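Local coordinates for Sel1 repeat family protein (Pseudomonas aeruginosa, PDB 6LCH) that probably acts as an immunity protein against the type VI secretion effector PldB, built on an all-helical scaffold containing Sel1 repeats, at residues G76-D80 and T81-L85; P116-G120 and L121-D125; S211-P215 and A216-W220; Y232-Y235 and K236-A240. All coordinates share one frame; numbering follows the deposited sequence.

How the contacts relate
All four contacts are local, and they come one after another along an all-helical chain without touching. Contacts 1 and 2 each lead out of a loop into the start of a helix. Contact 1 lies at the surface and rests on a charged side-chain cap. Contact 2 is partly buried and rests on a turn and a threonine hydroxyl. Contacts 3 and 4 belong to the C-terminal part, with centres about 21 Å apart. Contact 3 is a partly buried loop held by backbone bonds. Contact 4 is regular helix at the surface, with tyrosines, a lysine and a glutamate. Contacts 2 and 3 lie on opposite sides of the chain's centre.

Contact 1. Residues G76-D80 and T81-L85; sequences GVEKD and TQKAL
Asp80 turns CG to the side opposite its own backbone N (chi1 -166°), and this swings the carboxylate over the first turn of the helix, where Lys83 lies. The result is an N-cap at the start of helix 81-93, within a Sel1 repeat of the TPR clan. Asp80 OD2 accepts from Lys83 N, modelled at 2.5 Å, shorter than usual. The donor reaches the anti side of the carboxylate, 24° out of its plane. One N-H of the first turn, which has no helical carbonyl before it, is thereby satisfied.

The Lys83 side chain passes close to the same carboxylate, the two side chains crossing at about a right angle. Lys83 CB lies 3.1 Å from Asp80 OD2. Lys83 CE lies 3.6 Å from Asp80 OD1. At the end of the chain, Lys83 NZ and Asp80 OD1 form a long salt bridge of 4.0 Å. Asp80 therefore meets both the backbone and the charge of one residue. Lys83 also touches Tyr69 on helix 59-70, and Ala84 packs on Arg70 of that helix and Met106 of helix 97-107. The backbone of Asp80 starts the helical ladder: Ala84 N donates to Asp80 O at 3.0 Å.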
loop_
_atom_site.group_PDB
_atom_site.type_symbol
_atom_site.label_atom_id
_atom_site.label_comp_id
_atom_site.label_asym_id
_atom_site.label_seq_id
_atom_site.Cartn_x
_atom_site.Cartn_y
_atom_site.Cartn_z
ATOM N N GLY A 76 -1.081 -1.709 -24.867
ATOM C CA GLY A 76 -2.190 -1.188 -25.636
ATOM C C GLY A 76 -2.968 -0.058 -24.990
ATOM O O GLY A 76 -4.145 0.130 -25.308
ATOM N N VAL A 77 -2.343 0.702 -24.091
ATOM C CA VAL A 77 -2.989 1.843 -23.444
ATOM C C VAL A 77 -2.070 3.053 -23.551
ATOM O O VAL A 77 -0.925 3.015 -23.083
ATOM C CB VAL A 77 -3.346 1.568 -21.974
ATOM C CG1 VAL A 77 -4.028 2.790 -21.364
ATOM C CG2 VAL A 77 -4.252 0.352 -21.864
ATOM N N GLU A 78 -2.587 4.129 -24.135
ATOM C CA GLU A 78 -1.814 5.333 -24.399
ATOM C C GLU A 78 -1.620 6.146 -23.125
ATOM O O GLU A 78 -2.547 6.291 -22.323
ATOM C CB GLU A 78 -2.536 6.179 -25.449
ATOM C CG GLU A 78 -4.063 5.967 -25.454
ATOM C CD GLU A 78 -4.608 5.565 -26.817
ATOM O OE1 GLU A 78 -4.179 6.150 -27.832
ATOM O OE2 GLU A 78 -5.465 4.656 -26.878
ATOM N N LYS A 79 -0.406 6.676 -22.940
ATOM C CA LYS A 79 -0.194 7.699 -21.922
ATOM C C LYS A 79 -1.106 8.882 -22.191
ATOM O O LYS A 79 -1.058 9.471 -23.272
ATOM C CB LYS A 79 1.257 8.185 -21.906
ATOM C CG LYS A 79 2.283 7.183 -21.471
ATOM C CD LYS A 79 3.411 7.048 -22.464
ATOM C CE LYS A 79 4.405 5.988 -22.017
ATOM N NZ LYS A 79 3.973 4.626 -22.442
ATOM N N ASP A 80 -1.924 9.244 -21.204
ATOM C CA ASP A 80 -2.809 10.403 -21.336
ATOM C C ASP A 80 -2.897 11.077 -19.969
ATOM O O ASP A 80 -3.799 10.783 -19.179
ATOM C CB ASP A 80 -4.181 10.007 -21.862
ATOM C CG ASP A 80 -4.983 11.203 -22.333
ATOM O OD1 ASP A 80 -5.272 11.291 -23.542
ATOM O OD2 ASP A 80 -5.309 12.067 -21.494
ATOM N N THR A 81 -1.954 11.989 -19.709
ATOM C CA THR A 81 -1.916 12.699 -18.434
ATOM C C THR A 81 -3.242 13.384 -18.131
ATOM O O THR A 81 -3.683 13.413 -16.977
ATOM C CB THR A 81 -0.786 13.728 -18.439
ATOM O OG1 THR A 81 -1.103 14.777 -19.362
ATOM C CG2 THR A 81 0.524 13.084 -18.853
ATOM N N GLN A 82 -3.895 13.942 -19.153
ATOM C CA GLN A 82 -5.157 14.635 -18.911
ATOM C C GLN A 82 -6.267 13.653 -18.562
ATOM O O GLN A 82 -7.098 13.935 -17.691
ATOM C CB GLN A 82 -5.548 15.477 -20.125
ATOM C CG GLN A 82 -6.821 16.293 -19.916
ATOM C CD GLN A 82 -6.671 17.349 -18.834
ATOM O OE1 GLN A 82 -5.736 18.149 -18.858
ATOM N NE2 GLN A 82 -7.594 17.355 -17.878
ATOM N N LYS A 83 -6.305 12.498 -19.232
ATOM C CA LYS A 83 -7.292 11.484 -18.876
ATOM C C LYS A 83 -7.124 11.038 -17.430
ATOM O O LYS A 83 -8.113 10.784 -16.732
ATOM C CB LYS A 83 -7.188 10.292 -19.820
ATOM C CG LYS A 83 -8.119 10.382 -21.004
ATOM C CD LYS A 83 -8.197 9.055 -21.722
ATOM C CE LYS A 83 -8.196 9.256 -23.218
ATOM N NZ LYS A 83 -7.572 8.101 -23.929
ATOM N N ALA A 84 -5.878 10.957 -16.958
ATOM C CA ALA A 84 -5.643 10.610 -15.563
ATOM C C ALA A 84 -6.099 11.727 -14.633
ATOM O O ALA A 84 -6.740 11.461 -13.609
ATOM C CB ALA A 84 -4.166 10.295 -15.339
ATOM N N LEU A 85 -5.782 12.982 -14.978
ATOM C CA LEU A 85 -6.197 14.112 -14.152
ATOM C C LEU A 85 -7.712 14.186 -14.039
ATOM O O LEU A 85 -8.251 14.408 -12.949
ATOM C CB LEU A 85 -5.658 15.424 -14.729
ATOM C CG LEU A 85 -4.148 15.653 -14.815
ATOM C CD1 LEU A 85 -3.855 16.962 -15.537
ATOM C CD2 LEU A 85 -3.528 15.661 -13.437
#

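Contact 2. Residues P116-G120 and L121-D125; sequences PATDG and LTFLD
Between Thr118 and Leu121 the backbone makes a type I' beta turn, with positive phi at both Asp119 (62°) and Gly120 (78°), closed by a weak hydrogen bond of 3.4 Å from Leu121 N to Thr118 O, and then runs extended for two residues into helix 123-129.

Thr118 carries most of the side-chain contact. Its CB faces the following segment, and OG1 sits between the backbone N and the carbonyl carbon (chi1 69°). That position places Thr118 OG1 2.8 Å from Leu121 O. Gly112 O is the strongest partner of this hydroxyl and Asn115 O a further one, so the bond to Leu121 O is not settled. The methyl branch takes the other course: Thr118 CG2 comes obliquely to the Phe123 ring, 4.1 Å from Phe123 CE1. The ring also packs on Met103 and Ile107 of helix 97-107. Leu121 CB lies 3.4 Å from Thr118 O, beside the turn, and the Leu121 side chain touches Phe8.

Thr122 holds the N-cap position of helix 123-129, but its side chain makes no capping bond. Asn109 OD1 instead accepts from Leu124 N in the first turn. Asp119 OD2 makes a salt bridge to Lys126.

Thr118 thus has two roles. Its hydroxyl lies buried among the carbonyls of Gly112 in helix 111-114, Asn115 after it, and Leu121 after the turn. With one proton and three carbonyls near, it can give a full bond to only one of them at a time, while its methyl group meets the Phe123 ring.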
loop_
_atom_site.group_PDB
_atom_site.type_symbol
_atom_site.label_atom_id
_atom_site.label_comp_id
_atom_site.label_asym_id
_atom_site.label_seq_id
_atom_site.Cartn_x
_atom_site.Cartn_y
_atom_site.Cartn_z
ATOM N N PRO A 116 -10.517 23.790 -4.070
ATOM C CA PRO A 116 -11.592 24.011 -3.086
ATOM C C PRO A 116 -11.964 22.773 -2.289
ATOM O O PRO A 116 -12.447 22.902 -1.158
ATOM C CB PRO A 116 -12.767 24.495 -3.950
ATOM C CG PRO A 116 -12.445 24.050 -5.341
ATOM C CD PRO A 116 -10.950 24.101 -5.443
ATOM N N ALA A 117 -11.748 21.575 -2.831
ATOM C CA ALA A 117 -12.172 20.366 -2.141
ATOM C C ALA A 117 -11.240 19.957 -1.008
ATOM O O ALA A 117 -11.608 19.083 -0.218
ATOM C CB ALA A 117 -12.300 19.215 -3.136
ATOM N N THR A 118 -10.051 20.551 -0.909
ATOM C CA THR A 118 -9.133 20.197 0.164
ATOM C C THR A 118 -9.368 21.001 1.432
ATOM O O THR A 118 -8.885 20.599 2.499
ATOM C CB THR A 118 -7.680 20.386 -0.287
ATOM O OG1 THR A 118 -7.402 21.783 -0.456
ATOM C CG2 THR A 118 -7.422 19.657 -1.598
ATOM N N ASP A 119 -10.094 22.118 1.339
ATOM C CA ASP A 119 -10.376 22.983 2.486
ATOM C C ASP A 119 -9.087 23.562 3.069
ATOM O O ASP A 119 -8.850 23.524 4.278
ATOM C CB ASP A 119 -11.175 22.235 3.555
ATOM C CG ASP A 119 -12.383 21.515 2.981
ATOM O OD1 ASP A 119 -13.114 22.138 2.178
ATOM O OD2 ASP A 119 -12.605 20.336 3.334
ATOM N N GLY A 120 -8.246 24.104 2.190
ATOM C CA GLY A 120 -7.008 24.726 2.606
ATOM C C GLY A 120 -5.888 23.770 2.938
ATOM O O GLY A 120 -4.871 24.202 3.491
ATOM N N LEU A 121 -6.034 22.488 2.619
ATOM C CA LEU A 121 -5.024 21.484 2.913
ATOM C C LEU A 121 -4.300 21.077 1.636
ATOM O O LEU A 121 -4.830 21.205 0.531
ATOM C CB LEU A 121 -5.645 20.246 3.563
ATOM C CG LEU A 121 -6.063 20.323 5.029
ATOM C CD1 LEU A 121 -6.526 18.954 5.514
ATOM C CD2 LEU A 121 -4.922 20.849 5.892
ATOM N N THR A 122 -3.071 20.598 1.797
ATOM C CA THR A 122 -2.385 19.989 0.676
ATOM C C THR A 122 -3.025 18.641 0.360
ATOM O O THR A 122 -3.814 18.103 1.140
ATOM C CB THR A 122 -0.899 19.824 0.983
ATOM O OG1 THR A 122 -0.177 19.705 -0.245
ATOM C CG2 THR A 122 -0.664 18.591 1.833
ATOM N N PHE A 123 -2.683 18.093 -0.807
ATOM C CA PHE A 123 -3.339 16.864 -1.237
ATOM C C PHE A 123 -3.059 15.725 -0.266
ATOM O O PHE A 123 -3.980 15.000 0.128
ATOM C CB PHE A 123 -2.909 16.503 -2.659
ATOM C CG PHE A 123 -3.692 17.229 -3.719
ATOM C CD1 PHE A 123 -5.064 17.063 -3.818
ATOM C CD2 PHE A 123 -3.062 18.090 -4.599
ATOM C CE1 PHE A 123 -5.792 17.738 -4.779
ATOM C CE2 PHE A 123 -3.782 18.766 -5.562
ATOM C CZ PHE A 123 -5.151 18.594 -5.651
ATOM N N LEU A 124 -1.803 15.585 0.168
ATOM C CA LEU A 124 -1.468 14.532 1.120
ATOM C C LEU A 124 -2.203 14.722 2.439
ATOM O O LEU A 124 -2.735 13.760 3.005
ATOM C CB LEU A 124 0.042 14.500 1.359
ATOM C CG LEU A 124 0.891 13.715 0.357
ATOM C CD1 LEU A 124 2.349 13.732 0.792
ATOM C CD2 LEU A 124 0.385 12.291 0.235
ATOM N N ASP A 125 -2.229 15.955 2.952
ATOM C CA ASP A 125 -2.876 16.206 4.234
ATOM C C ASP A 125 -4.381 15.985 4.148
ATOM O O ASP A 125 -4.976 15.394 5.056
ATOM C CB ASP A 125 -2.561 17.622 4.713
ATOM C CG ASP A 125 -1.137 17.759 5.227
ATOM O OD1 ASP A 125 -0.596 18.885 5.204
ATOM O OD2 ASP A 125 -0.556 16.736 5.647
#

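Contact 3. Residues S211-P215 and A216-W220; sequences SETPP and ASAMW
The indole of Trp220 has the backbone of Pro215 and Ala216 over one face. Pro215 O and Ala216 CA each lie 3.9 Å above the ring plane, both offset toward the rim. The pyrrole part of the ring also meets the proline ring: Trp220 CD1 is 3.6 Å from Pro215 CB, an apolar contact. The first torsion of Trp220 sets CG opposite the carbonyl carbon and beside the backbone N (chi1 -68°), which folds the indole back onto the start of the turn. The same side chain touches His258 in a loop.

The carbonyl oxygens of the two prolines gather the amides that follow. Pro214 O accepts from Ala218 N at 3.2 Å, with the donor in the carbonyl plane, and weakly from Ser217 N. Pro215 O accepts from Trp220 N at 2.8 Å and weakly from Ala218 N. Pro215 O therefore holds the backbone of Trp220 while also lying over its ring.

Thr213 CG2 also meets the turn, 3.7 Å from Ser217 CB and 4.1 Å from Ala218 CB. Its hydroxyl is used in another direction, in a hydrogen bond with Arg207 O at the end of helix 199-208. Met219 points away from the prolines and packs on Phe183 and Leu187 of helix 183-195.

Residues Ala216 to Met219 form a type I beta turn, closed by Met219 N to Ala216 O at 3.2 Å. The wider bond from Trp220 N to Pro215 O encloses it, and Met219 has positive phi (53°). This nested pair of bonds is the Schellman motif.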
loop_
_atom_site.group_PDB
_atom_site.type_symbol
_atom_site.label_atom_id
_atom_site.label_comp_id
_atom_site.label_asym_id
_atom_site.label_seq_id
_atom_site.Cartn_x
_atom_site.Cartn_y
_atom_site.Cartn_z
ATOM N N SER A 211 19.547 -19.127 3.383
ATOM C CA SER A 211 20.915 -19.431 3.789
ATOM C C SER A 211 21.934 -18.584 3.038
ATOM O O SER A 211 22.996 -18.266 3.582
ATOM C CB SER A 211 21.198 -20.912 3.570
ATOM O OG SER A 211 21.177 -21.231 2.190
ATOM N N GLU A 212 21.626 -18.213 1.798
ATOM C CA GLU A 212 22.512 -17.434 0.944
ATOM C C GLU A 212 22.539 -15.950 1.296
ATOM O O GLU A 212 23.323 -15.204 0.698
ATOM C CB GLU A 212 22.098 -17.609 -0.521
ATOM C CG GLU A 212 20.875 -16.787 -0.931
ATOM C CD GLU A 212 19.623 -17.147 -0.149
ATOM O OE1 GLU A 212 19.409 -18.350 0.125
ATOM O OE2 GLU A 212 18.853 -16.223 0.199
ATOM N N THR A 213 21.717 -15.504 2.238
ATOM C CA THR A 213 21.668 -14.087 2.579
ATOM C C THR A 213 22.787 -13.745 3.556
ATOM O O THR A 213 22.963 -14.450 4.556
ATOM C CB THR A 213 20.321 -13.730 3.200
ATOM O OG1 THR A 213 19.264 -14.111 2.309
ATOM C CG2 THR A 213 20.230 -12.238 3.482
ATOM N N PRO A 214 23.554 -12.687 3.307
ATOM C CA PRO A 214 24.552 -12.248 4.283
ATOM C C PRO A 214 23.896 -12.008 5.629
ATOM O O PRO A 214 22.820 -11.395 5.699
ATOM C CB PRO A 214 25.090 -10.941 3.681
ATOM C CG PRO A 214 24.809 -11.053 2.220
ATOM C CD PRO A 214 23.533 -11.832 2.108
ATOM N N PRO A 215 24.496 -12.504 6.714
ATOM C CA PRO A 215 23.827 -12.430 8.024
ATOM C C PRO A 215 23.364 -11.032 8.395
ATOM O O PRO A 215 22.306 -10.887 9.019
ATOM C CB PRO A 215 24.899 -12.952 8.988
ATOM C CG PRO A 215 25.762 -13.835 8.146
ATOM C CD PRO A 215 25.797 -13.193 6.790
ATOM N N ALA A 216 24.121 -10.000 8.010
ATOM C CA ALA A 216 23.719 -8.626 8.294
ATOM C C ALA A 216 22.360 -8.308 7.681
ATOM O O ALA A 216 21.485 -7.738 8.342
ATOM C CB ALA A 216 24.785 -7.654 7.782
ATOM N N SER A 217 22.157 -8.679 6.415
ATOM C CA SER A 217 20.877 -8.413 5.763
ATOM C C SER A 217 19.740 -9.232 6.354
ATOM O O SER A 217 18.575 -8.841 6.218
ATOM C CB SER A 217 20.974 -8.685 4.266
ATOM O OG SER A 217 21.632 -7.631 3.596
ATOM N N ALA A 218 20.048 -10.353 7.003
ATOM C CA ALA A 218 19.047 -11.210 7.615
ATOM C C ALA A 218 18.843 -10.909 9.094
ATOM O O ALA A 218 18.209 -11.704 9.794
ATOM C CB ALA A 218 19.429 -12.681 7.428
ATOM N N MET A 219 19.344 -9.774 9.580
ATOM C CA MET A 219 19.285 -9.406 10.993
ATOM C C MET A 219 19.853 -10.502 11.891
ATOM O O MET A 219 19.465 -10.620 13.059
ATOM C CB MET A 219 17.853 -9.045 11.411
ATOM C CG MET A 219 17.149 -8.134 10.408
ATOM S SD MET A 219 15.625 -7.379 11.007
ATOM C CE MET A 219 14.366 -8.535 10.497
ATOM N N TRP A 220 20.766 -11.309 11.345
ATOM C CA TRP A 220 21.432 -12.391 12.068
ATOM C C TRP A 220 20.445 -13.453 12.542
ATOM O O TRP A 220 20.680 -14.133 13.542
ATOM C CB TRP A 220 22.261 -11.846 13.235
ATOM C CG TRP A 220 23.433 -11.065 12.746
ATOM C CD1 TRP A 220 24.616 -11.568 12.284
ATOM C CD2 TRP A 220 23.527 -9.642 12.629
ATOM N NE1 TRP A 220 25.449 -10.541 11.904
ATOM C CE2 TRP A 220 24.803 -9.350 12.105
ATOM C CE3 TRP A 220 22.661 -8.585 12.927
ATOM C CZ2 TRP A 220 25.233 -8.045 11.870
ATOM C CZ3 TRP A 220 23.089 -7.290 12.694
ATOM C CH2 TRP A 220 24.363 -7.031 12.171
#

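Contact 4. Residues Y232-Y235 and K236-A240; sequences YSIY and KKLEA
Tyr232, Tyr235 and Lys236 bring their side chains together on helix 225-240, and the contacts fall into three kinds. The first is the backbone ladder of the alpha-helix. Lys236 N donates to Tyr232 O at 2.8 Å, and Lys237 N to Ser233 O. Leu238 N donates to Ile234 O at 2.9 Å, and Glu239 N to Tyr235 O. The run is unbroken, so side chains four residues apart fall on the same side of the helix.

The second kind is apolar and aromatic. Lys236 is bent at chi2 (-50°) and again at chi3, and its methylene chain touches both tyrosine rings. Lys236 CG approaches Tyr232 CE2 at 3.8 Å, and the two side chains lie side by side, pointing the same way. Lys236 CD meets Tyr235 CE1 at 3.6 Å, here with the side chains crossing at a slant. On another side of the helix, Ile234 CG2 touches Leu238 CD1 at 4.0 Å, and these two also lie side by side, pointing the same way.

The third kind is ionic. Lys236 NZ reaches Glu239 OE2 at 3.4 Å, a salt bridge with a weak hydrogen bond. The lysine thus uses its carbon chain on the rings and its charge on the carboxylate one turn on.

The two tyrosines carry the contact onto helix 199-208. Tyr232 touches Phe203 and Ser206, and its ring also takes a cation-pi contact from Arg228. Tyr235 touches Lys199 and Ala202, and its ring meets that of Phe203. Ile234 and Leu238 both pack on Phe246, in the loop that follows helix 225-240.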
loop_
_atom_site.group_PDB
_atom_site.type_symbol
_atom_site.label_atom_id
_atom_site.label_comp_id
_atom_site.label_asym_id
_atom_site.label_seq_id
_atom_site.Cartn_x
_atom_site.Cartn_y
_atom_site.Cartn_z
ATOM N N TYR A 232 8.592 -17.128 0.253
ATOM C CA TYR A 232 8.766 -16.893 -1.176
ATOM C C TYR A 232 7.558 -17.365 -1.969
ATOM O O TYR A 232 7.219 -16.759 -2.992
ATOM C CB TYR A 232 10.026 -17.580 -1.701
ATOM C CG TYR A 232 10.386 -17.090 -3.084
ATOM C CD1 TYR A 232 10.867 -15.802 -3.272
ATOM C CD2 TYR A 232 10.206 -17.895 -4.201
ATOM C CE1 TYR A 232 11.186 -15.336 -4.530
ATOM C CE2 TYR A 232 10.521 -17.436 -5.468
ATOM C CZ TYR A 232 11.011 -16.155 -5.626
ATOM O OH TYR A 232 11.330 -15.684 -6.879
ATOM N N SER A 233 6.904 -18.441 -1.523
ATOM C CA SER A 233 5.696 -18.901 -2.196
ATOM C C SER A 233 4.556 -17.907 -2.023
ATOM O O SER A 233 3.767 -17.689 -2.951
ATOM C CB SER A 233 5.289 -20.277 -1.671
ATOM O OG SER A 233 4.108 -20.733 -2.310
ATOM N N ILE A 234 4.440 -17.308 -0.834
ATOM C CA ILE A 234 3.463 -16.242 -0.634
ATOM C C ILE A 234 3.791 -15.064 -1.537
ATOM O O ILE A 234 2.902 -14.458 -2.149
ATOM C CB ILE A 234 3.422 -15.825 0.847
ATOM C CG1 ILE A 234 2.616 -16.828 1.671
ATOM C CG2 ILE A 234 2.860 -14.415 1.000
ATOM C CD1 ILE A 234 2.821 -16.677 3.166
ATOM N N TYR A 235 5.080 -14.728 -1.645
ATOM C CA TYR A 235 5.490 -13.675 -2.560
ATOM C C TYR A 235 5.119 -14.020 -3.997
ATOM O O TYR A 235 4.706 -13.142 -4.763
ATOM C CB TYR A 235 6.992 -13.415 -2.432
ATOM C CG TYR A 235 7.610 -12.812 -3.671
ATOM C CD1 TYR A 235 8.223 -13.616 -4.618
ATOM C CD2 TYR A 235 7.581 -11.441 -3.894
ATOM C CE1 TYR A 235 8.785 -13.080 -5.750
ATOM C CE2 TYR A 235 8.146 -10.893 -5.030
ATOM C CZ TYR A 235 8.753 -11.723 -5.952
ATOM O OH TYR A 235 9.315 -11.203 -7.095
ATOM N N LYS A 236 5.254 -15.286 -4.390
ATOM C CA LYS A 236 4.840 -15.646 -5.741
ATOM C C LYS A 236 3.326 -15.564 -5.888
ATOM O O LYS A 236 2.824 -15.106 -6.920
ATOM C CB LYS A 236 5.357 -17.035 -6.107
ATOM C CG LYS A 236 6.860 -17.079 -6.284
ATOM C CD LYS A 236 7.316 -15.973 -7.209
ATOM C CE LYS A 236 7.513 -16.506 -8.612
ATOM N NZ LYS A 236 7.807 -15.418 -9.581
ATOM N N LYS A 237 2.584 -15.960 -4.850
ATOM C CA LYS A 237 1.128 -15.917 -4.918
ATOM C C LYS A 237 0.615 -14.484 -5.048
ATOM O O LYS A 237 -0.297 -14.213 -5.839
ATOM C CB LYS A 237 0.551 -16.605 -3.685
ATOM C CG LYS A 237 -0.940 -16.826 -3.668
ATOM C CD LYS A 237 -1.432 -17.882 -4.662
ATOM C CE LYS A 237 -2.837 -17.510 -5.214
ATOM N NZ LYS A 237 -2.791 -16.337 -6.161
ATOM N N LEU A 238 1.200 -13.549 -4.292
ATOM C CA LEU A 238 0.764 -12.157 -4.371
ATOM C C LEU A 238 1.233 -11.500 -5.659
ATOM O O LEU A 238 0.601 -10.553 -6.139
ATOM C CB LEU A 238 1.283 -11.362 -3.177
ATOM C CG LEU A 238 0.631 -11.556 -1.816
ATOM C CD1 LEU A 238 1.566 -11.056 -0.734
ATOM C CD2 LEU A 238 -0.693 -10.820 -1.755
ATOM N N GLU A 239 2.344 -11.976 -6.217
ATOM C CA GLU A 239 2.819 -11.467 -7.495
ATOM C C GLU A 239 1.864 -11.805 -8.633
ATOM O O GLU A 239 1.703 -11.010 -9.564
ATOM C CB GLU A 239 4.207 -12.023 -7.758
ATOM C CG GLU A 239 4.822 -11.645 -9.055
ATOM C CD GLU A 239 6.328 -11.595 -8.903
ATOM O OE1 GLU A 239 6.810 -11.073 -7.891
ATOM O OE2 GLU A 239 7.060 -12.128 -9.752
ATOM N N ALA A 240 1.204 -12.958 -8.578
ATOM C CA ALA A 240 0.180 -13.213 -9.583
ATOM C C ALA A 240 -1.150 -12.566 -9.200
ATOM O O ALA A 240 -1.877 -12.081 -10.074
ATOM C CB ALA A 240 0.017 -14.715 -9.808
#